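Local atomic coordinates of rhamnose ABC transporter, periplasmic rhamnose-binding protein (Kribbella flavida, PDB entry 4KVF), a protein that probably binds a sugar such as rhamnose outside the cell membrane and delivers it to an ABC transporter for uptake. Residues T145-V153 and S180-L189; L159-S170 and Y223-T233. All blocks are in the same frame, centred on the assembly; numbering follows the deposited sequence.

Contact 1. Residues T145-V153 and S180-L189; sequences TQGIGESLV and SWIEVMKTEL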
loop_
_atom_site.group_PDB
_atom_site.type_symbol
_atom_site.label_atom_id
_atom_site.label_comp_id
_atom_site.label_asym_id
_atom_site.label_seq_id
_atom_site.Cartn_x
_atom_site.Cartn_y
_atom_site.Cartn_z
ATOM N N THR A 145 0.504 -7.718 5.245
ATOM C CA THR A 145 -0.834 -8.279 5.218
ATOM C C THR A 145 -1.352 -8.447 6.648
ATOM O O THR A 145 -2.546 -8.292 6.899
ATOM C CB THR A 145 -0.904 -9.605 4.458
ATOM O OG1 THR A 145 -0.020 -10.548 5.070
ATOM C CG2 THR A 145 -0.509 -9.407 3.010
ATOM N N GLN A 146 -0.448 -8.745 7.580
ATOM C CA GLN A 146 -0.811 -8.827 8.992
ATOM C C GLN A 146 -1.315 -7.469 9.454
ATOM O O GLN A 146 -2.350 -7.367 10.132
ATOM C CB GLN A 146 0.396 -9.245 9.843
ATOM C CG GLN A 146 0.090 -9.402 11.317
ATOM C CD GLN A 146 -0.949 -10.477 11.585
ATOM O OE1 GLN A 146 -1.019 -11.487 10.881
ATOM N NE2 GLN A 146 -1.765 -10.261 12.610
ATOM N N GLY A 147 -0.570 -6.426 9.093
ATOM C CA GLY A 147 -0.931 -5.072 9.499
ATOM C C GLY A 147 -2.303 -4.691 8.983
ATOM O O GLY A 147 -3.135 -4.120 9.699
ATOM N N ILE A 148 -2.554 -5.027 7.724
ATOM C CA ILE A 148 -3.802 -4.651 7.080
ATOM C C ILE A 148 -4.953 -5.427 7.721
ATOM O O ILE A 148 -5.966 -4.852 8.116
ATOM C CB ILE A 148 -3.724 -4.881 5.552
ATOM C CG1 ILE A 148 -2.781 -3.847 4.934
ATOM C CG2 ILE A 148 -5.096 -4.732 4.904
ATOM C CD1 ILE A 148 -2.389 -4.139 3.503
ATOM N N GLY A 149 -4.787 -6.735 7.862
ATOM C CA GLY A 149 -5.831 -7.563 8.449
ATOM C C GLY A 149 -6.173 -7.213 9.886
ATOM O O GLY A 149 -7.352 -7.227 10.283
ATOM N N GLU A 150 -5.146 -6.900 10.675
ATOM C CA GLU A 150 -5.350 -6.467 12.057
ATOM C C GLU A 150 -6.142 -5.175 12.099
ATOM O O GLU A 150 -7.075 -5.031 12.898
ATOM C CB GLU A 150 -4.015 -6.262 12.784
ATOM C CG GLU A 150 -3.406 -7.528 13.324
ATOM C CD GLU A 150 -2.021 -7.294 13.882
ATOM O OE1 GLU A 150 -1.416 -8.256 14.402
ATOM O OE2 GLU A 150 -1.536 -6.147 13.785
ATOM N N SER A 151 -5.760 -4.235 11.239
ATOM C CA SER A 151 -6.411 -2.932 11.207
ATOM C C SER A 151 -7.881 -3.066 10.833
ATOM O O SER A 151 -8.745 -2.426 11.428
ATOM C CB SER A 151 -5.703 -2.016 10.212
ATOM O OG SER A 151 -6.440 -0.818 10.052
ATOM N N LEU A 152 -8.163 -3.918 9.851
ATOM C CA LEU A 152 -9.545 -4.118 9.421
ATOM C C LEU A 152 -10.387 -4.674 10.569
ATOM O O LEU A 152 -11.487 -4.190 10.839
ATOM C CB LEU A 152 -9.603 -5.037 8.186
ATOM C CG LEU A 152 -8.996 -4.423 6.911
ATOM C CD1 LEU A 152 -8.850 -5.474 5.820
ATOM C CD2 LEU A 152 -9.844 -3.257 6.408
ATOM N N VAL A 153 -9.862 -5.665 11.283
ATOM C CA VAL A 153 -10.619 -6.231 12.394
ATOM C C VAL A 153 -10.748 -5.251 13.557
ATOM O O VAL A 153 -11.814 -5.131 14.153
ATOM C CB VAL A 153 -10.053 -7.585 12.862
ATOM C CG1 VAL A 153 -10.791 -8.072 14.111
ATOM C CG2 VAL A 153 -10.214 -8.604 11.744
ATOM N N SER A 180 -5.535 -12.642 0.892
ATOM C CA SER A 180 -4.530 -12.632 1.953
ATOM C C SER A 180 -5.069 -11.876 3.151
ATOM O O SER A 180 -5.010 -12.360 4.285
ATOM C CB SER A 180 -3.240 -11.947 1.491
ATOM O OG SER A 180 -2.511 -12.774 0.608
ATOM N N TRP A 181 -5.596 -10.686 2.895
ATOM C CA TRP A 181 -6.102 -9.842 3.976
ATOM C C TRP A 181 -7.250 -10.521 4.718
ATOM O O TRP A 181 -7.346 -10.440 5.946
ATOM C CB TRP A 181 -6.522 -8.475 3.444
ATOM C CG TRP A 181 -5.386 -7.729 2.807
ATOM C CD1 TRP A 181 -4.066 -7.780 3.168
ATOM C CD2 TRP A 181 -5.462 -6.843 1.687
ATOM N NE1 TRP A 181 -3.318 -6.974 2.339
ATOM C CE2 TRP A 181 -4.156 -6.381 1.421
ATOM C CE3 TRP A 181 -6.513 -6.386 0.876
ATOM C CZ2 TRP A 181 -3.866 -5.496 0.391
ATOM C CZ3 TRP A 181 -6.228 -5.506 -0.138
ATOM C CH2 TRP A 181 -4.914 -5.067 -0.375
ATOM N N ILE A 182 -8.115 -11.202 3.973
ATOM C CA ILE A 182 -9.244 -11.901 4.585
ATOM C C ILE A 182 -8.745 -13.038 5.470
ATOM O O ILE A 182 -9.254 -13.259 6.574
ATOM C CB ILE A 182 -10.225 -12.403 3.499
ATOM C CG1 ILE A 182 -10.957 -11.206 2.874
ATOM C CG2 ILE A 182 -11.211 -13.422 4.066
ATOM C CD1 ILE A 182 -11.698 -11.544 1.574
ATOM N N GLU A 183 -7.717 -13.749 5.010
ATOM C CA GLU A 183 -7.167 -14.828 5.824
ATOM C C GLU A 183 -6.618 -14.276 7.139
ATOM O O GLU A 183 -6.823 -14.863 8.195
ATOM C CB GLU A 183 -6.098 -15.627 5.068
ATOM C CG GLU A 183 -5.519 -16.784 5.884
ATOM C CD GLU A 183 -6.537 -17.885 6.185
ATOM O OE1 GLU A 183 -7.461 -18.101 5.366
ATOM O OE2 GLU A 183 -6.409 -18.538 7.246
ATOM N N VAL A 184 -5.944 -13.131 7.084
ATOM C CA VAL A 184 -5.469 -12.515 8.318
ATOM C C VAL A 184 -6.649 -12.112 9.211
ATOM O O VAL A 184 -6.630 -12.358 10.421
ATOM C CB VAL A 184 -4.553 -11.305 8.046
ATOM C CG1 VAL A 184 -4.190 -10.620 9.367
ATOM C CG2 VAL A 184 -3.293 -11.776 7.319
HETATM N N MSE A 185 -7.686 -11.531 8.613
HETATM C CA MSE A 185 -8.900 -11.198 9.366
HETATM C C MSE A 185 -9.457 -12.405 10.118
HETATM O O MSE A 185 -9.836 -12.310 11.289
HETATM C CB MSE A 185 -9.978 -10.645 8.442
HETATM C CG MSE A 185 -9.690 -9.272 7.887
HETATM SE SE MSE A 185 -11.231 -8.627 6.866
HETATM C CE MSE A 185 -12.475 -8.433 8.343
ATOM N N LYS A 186 -9.517 -13.547 9.436
ATOM C CA LYS A 186 -9.998 -14.772 10.071
ATOM C C LYS A 186 -9.106 -15.204 11.237
ATOM O O LYS A 186 -9.599 -15.632 12.280
ATOM C CB LYS A 186 -10.102 -15.910 9.046
ATOM C CG LYS A 186 -11.197 -15.725 8.014
ATOM C CD LYS A 186 -11.167 -16.861 6.991
ATOM C CE LYS A 186 -12.241 -16.700 5.933
ATOM N NZ LYS A 186 -12.122 -17.764 4.895
ATOM N N THR A 187 -7.793 -15.091 11.061
ATOM C CA THR A 187 -6.883 -15.493 12.130
ATOM C C THR A 187 -7.086 -14.574 13.326
ATOM O O THR A 187 -7.099 -15.033 14.473
ATOM C CB THR A 187 -5.414 -15.502 11.682
ATOM O OG1 THR A 187 -4.966 -14.155 11.485
ATOM C CG2 THR A 187 -5.274 -16.288 10.377
ATOM N N GLU A 188 -7.276 -13.284 13.041
ATOM C CA GLU A 188 -7.563 -12.303 14.088
ATOM C C GLU A 188 -8.885 -12.568 14.803
ATOM O O GLU A 188 -8.957 -12.528 16.033
ATOM C CB GLU A 188 -7.561 -10.887 13.517
ATOM C CG GLU A 188 -6.180 -10.329 13.234
ATOM C CD GLU A 188 -5.385 -10.089 14.506
ATOM O OE1 GLU A 188 -5.817 -9.256 15.332
ATOM O OE2 GLU A 188 -4.338 -10.739 14.681
ATOM N N LEU A 189 -9.930 -12.846 14.030
ATOM C CA LEU A 189 -11.244 -13.137 14.586
ATOM C C LEU A 189 -11.256 -14.378 15.473
ATOM O O LEU A 189 -12.094 -14.506 16.372
ATOM C CB LEU A 189 -12.255 -13.290 13.446
ATOM C CG LEU A 189 -12.646 -11.963 12.800
ATOM C CD1 LEU A 189 -13.377 -12.199 11.494
ATOM C CD2 LEU A 189 -13.521 -11.158 13.769
HETATM O O HOH W 1 -2.371 -13.660 11.183
#

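Contact 2. Residues L159-S170 and Y223-T233; sequences LAGGSGEIAVLS and YPNLKVIVSPT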
loop_
_atom_site.group_PDB
_atom_site.type_symbol
_atom_site.label_atom_id
_atom_site.label_comp_id
_atom_site.label_asym_id
_atom_site.label_seq_id
_atom_site.Cartn_x
_atom_site.Cartn_y
_atom_site.Cartn_z
ATOM N N LEU A 159 -16.291 -0.133 15.537
ATOM C CA LEU A 159 -17.538 0.315 14.918
ATOM C C LEU A 159 -18.732 -0.535 15.357
ATOM O O LEU A 159 -19.863 -0.045 15.436
ATOM C CB LEU A 159 -17.396 0.326 13.386
ATOM C CG LEU A 159 -16.397 1.358 12.838
ATOM C CD1 LEU A 159 -16.000 1.031 11.399
ATOM C CD2 LEU A 159 -16.996 2.759 12.931
ATOM N N ALA A 160 -18.481 -1.805 15.662
ATOM C CA ALA A 160 -19.541 -2.716 16.096
ATOM C C ALA A 160 -19.780 -2.626 17.599
ATOM O O ALA A 160 -20.626 -3.336 18.142
ATOM C CB ALA A 160 -19.207 -4.145 15.713
ATOM N N GLY A 161 -19.022 -1.764 18.267
ATOM C CA GLY A 161 -19.128 -1.634 19.709
ATOM C C GLY A 161 -18.727 -2.902 20.441
ATOM O O GLY A 161 -19.316 -3.244 21.466
ATOM N N GLY A 162 -17.732 -3.609 19.908
ATOM C CA GLY A 162 -17.178 -4.773 20.577
ATOM C C GLY A 162 -17.792 -6.119 20.224
ATOM O O GLY A 162 -17.203 -7.161 20.508
ATOM N N SER A 163 -18.968 -6.115 19.604
ATOM C CA SER A 163 -19.639 -7.375 19.293
ATOM C C SER A 163 -20.659 -7.248 18.165
ATOM O O SER A 163 -21.134 -6.155 17.863
ATOM C CB SER A 163 -20.334 -7.922 20.541
ATOM O OG SER A 163 -21.624 -7.356 20.679
ATOM N N GLY A 164 -20.998 -8.377 17.551
ATOM C CA GLY A 164 -22.052 -8.403 16.554
ATOM C C GLY A 164 -21.570 -8.931 15.219
ATOM O O GLY A 164 -20.407 -9.327 15.068
ATOM N N GLU A 165 -22.460 -8.930 14.234
ATOM C CA GLU A 165 -22.124 -9.487 12.930
ATOM C C GLU A 165 -21.386 -8.498 12.034
ATOM O O GLU A 165 -21.690 -7.303 12.009
ATOM C CB GLU A 165 -23.382 -9.988 12.224
ATOM C CG GLU A 165 -24.167 -10.995 13.041
ATOM C CD GLU A 165 -25.458 -11.412 12.371
ATOM O OE1 GLU A 165 -25.837 -10.787 11.358
ATOM O OE2 GLU A 165 -26.099 -12.365 12.864
ATOM N N ILE A 166 -20.405 -9.015 11.305
ATOM C CA ILE A 166 -19.729 -8.245 10.276
ATOM C C ILE A 166 -19.686 -9.070 8.994
ATOM O O ILE A 166 -19.782 -10.301 9.038
ATOM C CB ILE A 166 -18.298 -7.822 10.715
ATOM C CG1 ILE A 166 -17.387 -9.033 10.865
ATOM C CG2 ILE A 166 -18.344 -7.032 12.031
ATOM C CD1 ILE A 166 -15.900 -8.653 10.993
ATOM N N ALA A 167 -19.558 -8.398 7.851
ATOM C CA ALA A 167 -19.472 -9.086 6.566
ATOM C C ALA A 167 -18.391 -8.404 5.767
ATOM O O ALA A 167 -18.107 -7.238 5.989
ATOM C CB ALA A 167 -20.787 -9.021 5.830
ATOM N N VAL A 168 -17.765 -9.135 4.856
ATOM C CA VAL A 168 -16.745 -8.548 4.003
ATOM C C VAL A 168 -17.307 -8.397 2.594
ATOM O O VAL A 168 -17.990 -9.292 2.097
ATOM C CB VAL A 168 -15.470 -9.430 3.984
ATOM C CG1 VAL A 168 -14.515 -9.027 2.836
ATOM C CG2 VAL A 168 -14.775 -9.369 5.344
ATOM N N LEU A 169 -17.058 -7.240 1.981
ATOM C CA LEU A 169 -17.305 -7.040 0.562
ATOM C C LEU A 169 -15.945 -6.968 -0.128
ATOM O O LEU A 169 -15.204 -5.992 0.009
ATOM C CB LEU A 169 -18.133 -5.764 0.330
ATOM C CG LEU A 169 -18.368 -5.315 -1.118
ATOM C CD1 LEU A 169 -19.063 -6.405 -1.919
ATOM C CD2 LEU A 169 -19.200 -4.030 -1.160
ATOM N N SER A 170 -15.590 -8.042 -0.824
ATOM C CA SER A 170 -14.250 -8.166 -1.375
ATOM C C SER A 170 -14.209 -7.783 -2.848
ATOM O O SER A 170 -15.172 -7.230 -3.389
ATOM C CB SER A 170 -13.726 -9.594 -1.175
ATOM O OG SER A 170 -12.337 -9.670 -1.475
ATOM N N TYR A 223 -28.742 -9.828 5.876
ATOM C CA TYR A 223 -28.366 -9.855 7.293
ATOM C C TYR A 223 -28.872 -8.618 8.048
ATOM O O TYR A 223 -28.135 -7.652 8.233
ATOM C CB TYR A 223 -26.840 -10.033 7.438
ATOM C CG TYR A 223 -26.369 -11.324 6.803
ATOM C CD1 TYR A 223 -26.381 -12.514 7.521
ATOM C CD2 TYR A 223 -25.971 -11.370 5.471
ATOM C CE1 TYR A 223 -25.974 -13.708 6.942
ATOM C CE2 TYR A 223 -25.562 -12.563 4.882
ATOM C CZ TYR A 223 -25.575 -13.727 5.627
ATOM O OH TYR A 223 -25.181 -14.915 5.068
ATOM N N PRO A 224 -30.142 -8.650 8.487
ATOM C CA PRO A 224 -30.767 -7.504 9.165
ATOM C C PRO A 224 -30.048 -7.063 10.442
ATOM O O PRO A 224 -30.244 -5.930 10.888
ATOM C CB PRO A 224 -32.184 -8.006 9.492
ATOM C CG PRO A 224 -32.125 -9.497 9.351
ATOM C CD PRO A 224 -31.087 -9.763 8.300
ATOM N N ASN A 225 -29.226 -7.943 11.008
ATOM C CA ASN A 225 -28.524 -7.647 12.253
ATOM C C ASN A 225 -27.070 -7.237 12.014
ATOM O O ASN A 225 -26.274 -7.153 12.950
ATOM C CB ASN A 225 -28.580 -8.849 13.200
ATOM C CG ASN A 225 -29.994 -9.191 13.621
ATOM O OD1 ASN A 225 -30.442 -10.331 13.475
ATOM N ND2 ASN A 225 -30.710 -8.201 14.145
ATOM N N LEU A 226 -26.737 -6.974 10.756
ATOM C CA LEU A 226 -25.372 -6.622 10.381
ATOM C C LEU A 226 -24.931 -5.291 10.999
ATOM O O LEU A 226 -25.655 -4.297 10.928
ATOM C CB LEU A 226 -25.269 -6.549 8.861
ATOM C CG LEU A 226 -23.870 -6.562 8.267
ATOM C CD1 LEU A 226 -23.141 -7.828 8.674
ATOM C CD2 LEU A 226 -23.966 -6.461 6.753
ATOM N N LYS A 227 -23.749 -5.272 11.607
ATOM C CA LYS A 227 -23.233 -4.041 12.200
ATOM C C LYS A 227 -22.212 -3.323 11.315
ATOM O O LYS A 227 -22.159 -2.099 11.283
ATOM C CB LYS A 227 -22.617 -4.315 13.579
ATOM C CG LYS A 227 -23.631 -4.463 14.705
ATOM C CD LYS A 227 -23.014 -4.030 16.029
ATOM C CE LYS A 227 -23.835 -4.485 17.225
ATOM N NZ LYS A 227 -23.075 -4.301 18.499
ATOM N N VAL A 228 -21.373 -4.085 10.626
ATOM C CA VAL A 228 -20.293 -3.493 9.850
ATOM C C VAL A 228 -20.102 -4.238 8.547
ATOM O O VAL A 228 -20.089 -5.464 8.533
ATOM C CB VAL A 228 -18.945 -3.542 10.615
ATOM C CG1 VAL A 228 -17.893 -2.713 9.894
ATOM C CG2 VAL A 228 -19.109 -3.043 12.052
ATOM N N ILE A 229 -19.950 -3.494 7.455
ATOM C CA ILE A 229 -19.441 -4.059 6.219
ATOM C C ILE A 229 -17.997 -3.604 6.110
ATOM O O ILE A 229 -17.726 -2.406 6.182
ATOM C CB ILE A 229 -20.211 -3.552 4.986
ATOM C CG1 ILE A 229 -21.680 -3.981 5.067
ATOM C CG2 ILE A 229 -19.551 -4.066 3.712
ATOM C CD1 ILE A 229 -22.509 -3.586 3.867
ATOM N N VAL A 230 -17.075 -4.556 5.949
ATOM C CA VAL A 230 -15.657 -4.256 5.779
ATOM C C VAL A 230 -15.311 -4.531 4.322
ATOM O O VAL A 230 -15.446 -5.659 3.863
ATOM C CB VAL A 230 -14.761 -5.188 6.650
ATOM C CG1 VAL A 230 -13.283 -4.851 6.471
ATOM C CG2 VAL A 230 -15.152 -5.111 8.125
ATOM N N SER A 231 -14.883 -3.513 3.585
ATOM C CA SER A 231 -14.574 -3.708 2.169
ATOM C C SER A 231 -13.129 -3.347 1.886
ATOM O O SER A 231 -12.800 -2.166 1.762
ATOM C CB SER A 231 -15.519 -2.867 1.305
ATOM O OG SER A 231 -15.420 -3.233 -0.062
ATOM N N PRO A 232 -12.256 -4.367 1.792
ATOM C CA PRO A 232 -10.825 -4.152 1.564
ATOM C C PRO A 232 -10.533 -3.968 0.080
ATOM O O PRO A 232 -9.722 -4.683 -0.505
ATOM C CB PRO A 232 -10.196 -5.442 2.094
ATOM C CG PRO A 232 -11.242 -6.492 1.808
ATOM C CD PRO A 232 -12.577 -5.787 2.039
ATOM N N THR A 233 -11.234 -3.015 -0.520
ATOM C CA THR A 233 -11.030 -2.644 -1.917
ATOM C C THR A 233 -11.518 -1.218 -2.061
ATOM O O THR A 233 -12.583 -0.886 -1.542
ATOM C CB THR A 233 -11.809 -3.556 -2.878
ATOM O OG1 THR A 233 -12.274 -2.788 -4.001
ATOM C CG2 THR A 233 -13.013 -4.169 -2.192
#

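Contact 1. Residues T145-V153 and S180-L189
Two neighbouring helices on one face of a four-stranded parallel sheet meet where Val184 fits as a knob into a hole of Thr145, Gln146, Gly149 and Glu150. Gly149 has no side chain, so Val184 CG1 can come to 3.6 Å from Gly149 CA and the axes can approach to 7.9 Å, crossing at -58°. Val184 CG1 reaches this spot by standing opposite the backbone N (chi1 175°), while CG2 turns to the carbonyl O of Thr145. Toward the N-terminal ends, Ile148 covers one face of the Trp181 indole. Its CG2 makes a CH-pi contact 3.6 Å from the centroid of the five-membered ring, almost on the ring normal, and its CD1 follows the ring to NE1 and CE2. Beneath the crossing, Leu152 and Met185, a selenomethionine, meet at about a right angle, with Leu152 CD1 4.1 Å from Met185 SE. Both also touch Val230 of the sheet, as expected for helices of an alpha/beta Rossmann-like lobe. Val153 CG2 packs on CB of Met185 and of Glu188. The outer margin is polar. Gln146, bent at chi2 (61°), hydrogen-bonds through NE2 to Glu150 OE1 at 2.7 Å, from above the carboxylate plane; its bond to Glu188 OE2, at 3.3 Å, is weak. The two carboxylates approach closely, Glu150 OE1 to Glu188 OE2 being 3.8 Å, a repulsion probably eased by the Gln146 amide and by the salt bridge from Glu188 to Lys191. A water donates to both Gln146 OE1 and Thr187 OG1, joining the helices.

Contact 2. Residues L159-S170 and Y223-T233
Lys227 sets CG opposite its own carbonyl carbon (chi1 -79°) and then runs extended, which carries the ammonium group across to the turn that precedes strand 164-170. There Lys227 NZ hydrogen-bonds to Ala160 O at 2.7 Å. A second bond, from Lys227 NZ to Ser163 O at 2.8 Å, lets one side chain tie together both ends of the type I' turn 160-163. The Schellman motif at Gly161, which ends helix 145-159, overlaps this turn, and Lys227 CD lies against Ala160 CB. At the far end, Ser231 holds OG opposite its backbone N (chi1 -168°) and donates to Leu169 O, 2.8 Å away. Between these ends the strands run parallel. The ladder is irregular at the Glu165 end, where Lys227 N bonds Glu165 O, and becomes regular from Ala167 on: Ala167 N gives to Val228 O, Val230 N to Ala167 O at 2.9 Å, and Leu169 N to Val230 O. Ile166 and Val228 lie side by side and point the same way, Ile166 CG2 being 3.8 Å from Val228 CB, on the face shared with Val168 and Val230. On the other face, Leu226 CD1 rests 3.9 Å from Ala167 CB and Ile229 CG2 meets Leu169 CB, a surface covered by Leu219 and Leu220 of helix 209-222. Pro232, centre of an inverse gamma turn, brings CD to 3.3 Å from Leu169 O, and Thr233 next caps the following helix, its OG1 also bonded to Asp207. Paired central strands with helices on both faces, and loops leaving their C-terminal ends, are characteristic of a lobe of the periplasmic binding protein fold.

Overall arrangement
Contacts 1 and 2 build successive layers of one lobe, their centres about 14 Å apart. Contact 2 is the buried sheet centre, held mainly by backbone hydrogen bonds, with Lys227 and Ser231 adding side-chain bonds at its ends, and flanked by apolar side chains; contact 1 is a helix pair lying on it, partly buried, apolar beneath and charged along its outer margin. The chain weaves between them: helix 145-159 leads into strand 164-170, which leads into helix 176-189. Direct packing joins the layers, with Leu152 CD2 3.8 Å from Val230 CG1 and Met185 CE against Val168 CG2. They also meet where Trp181 CZ3 packs 3.6 Å from Pro232 O.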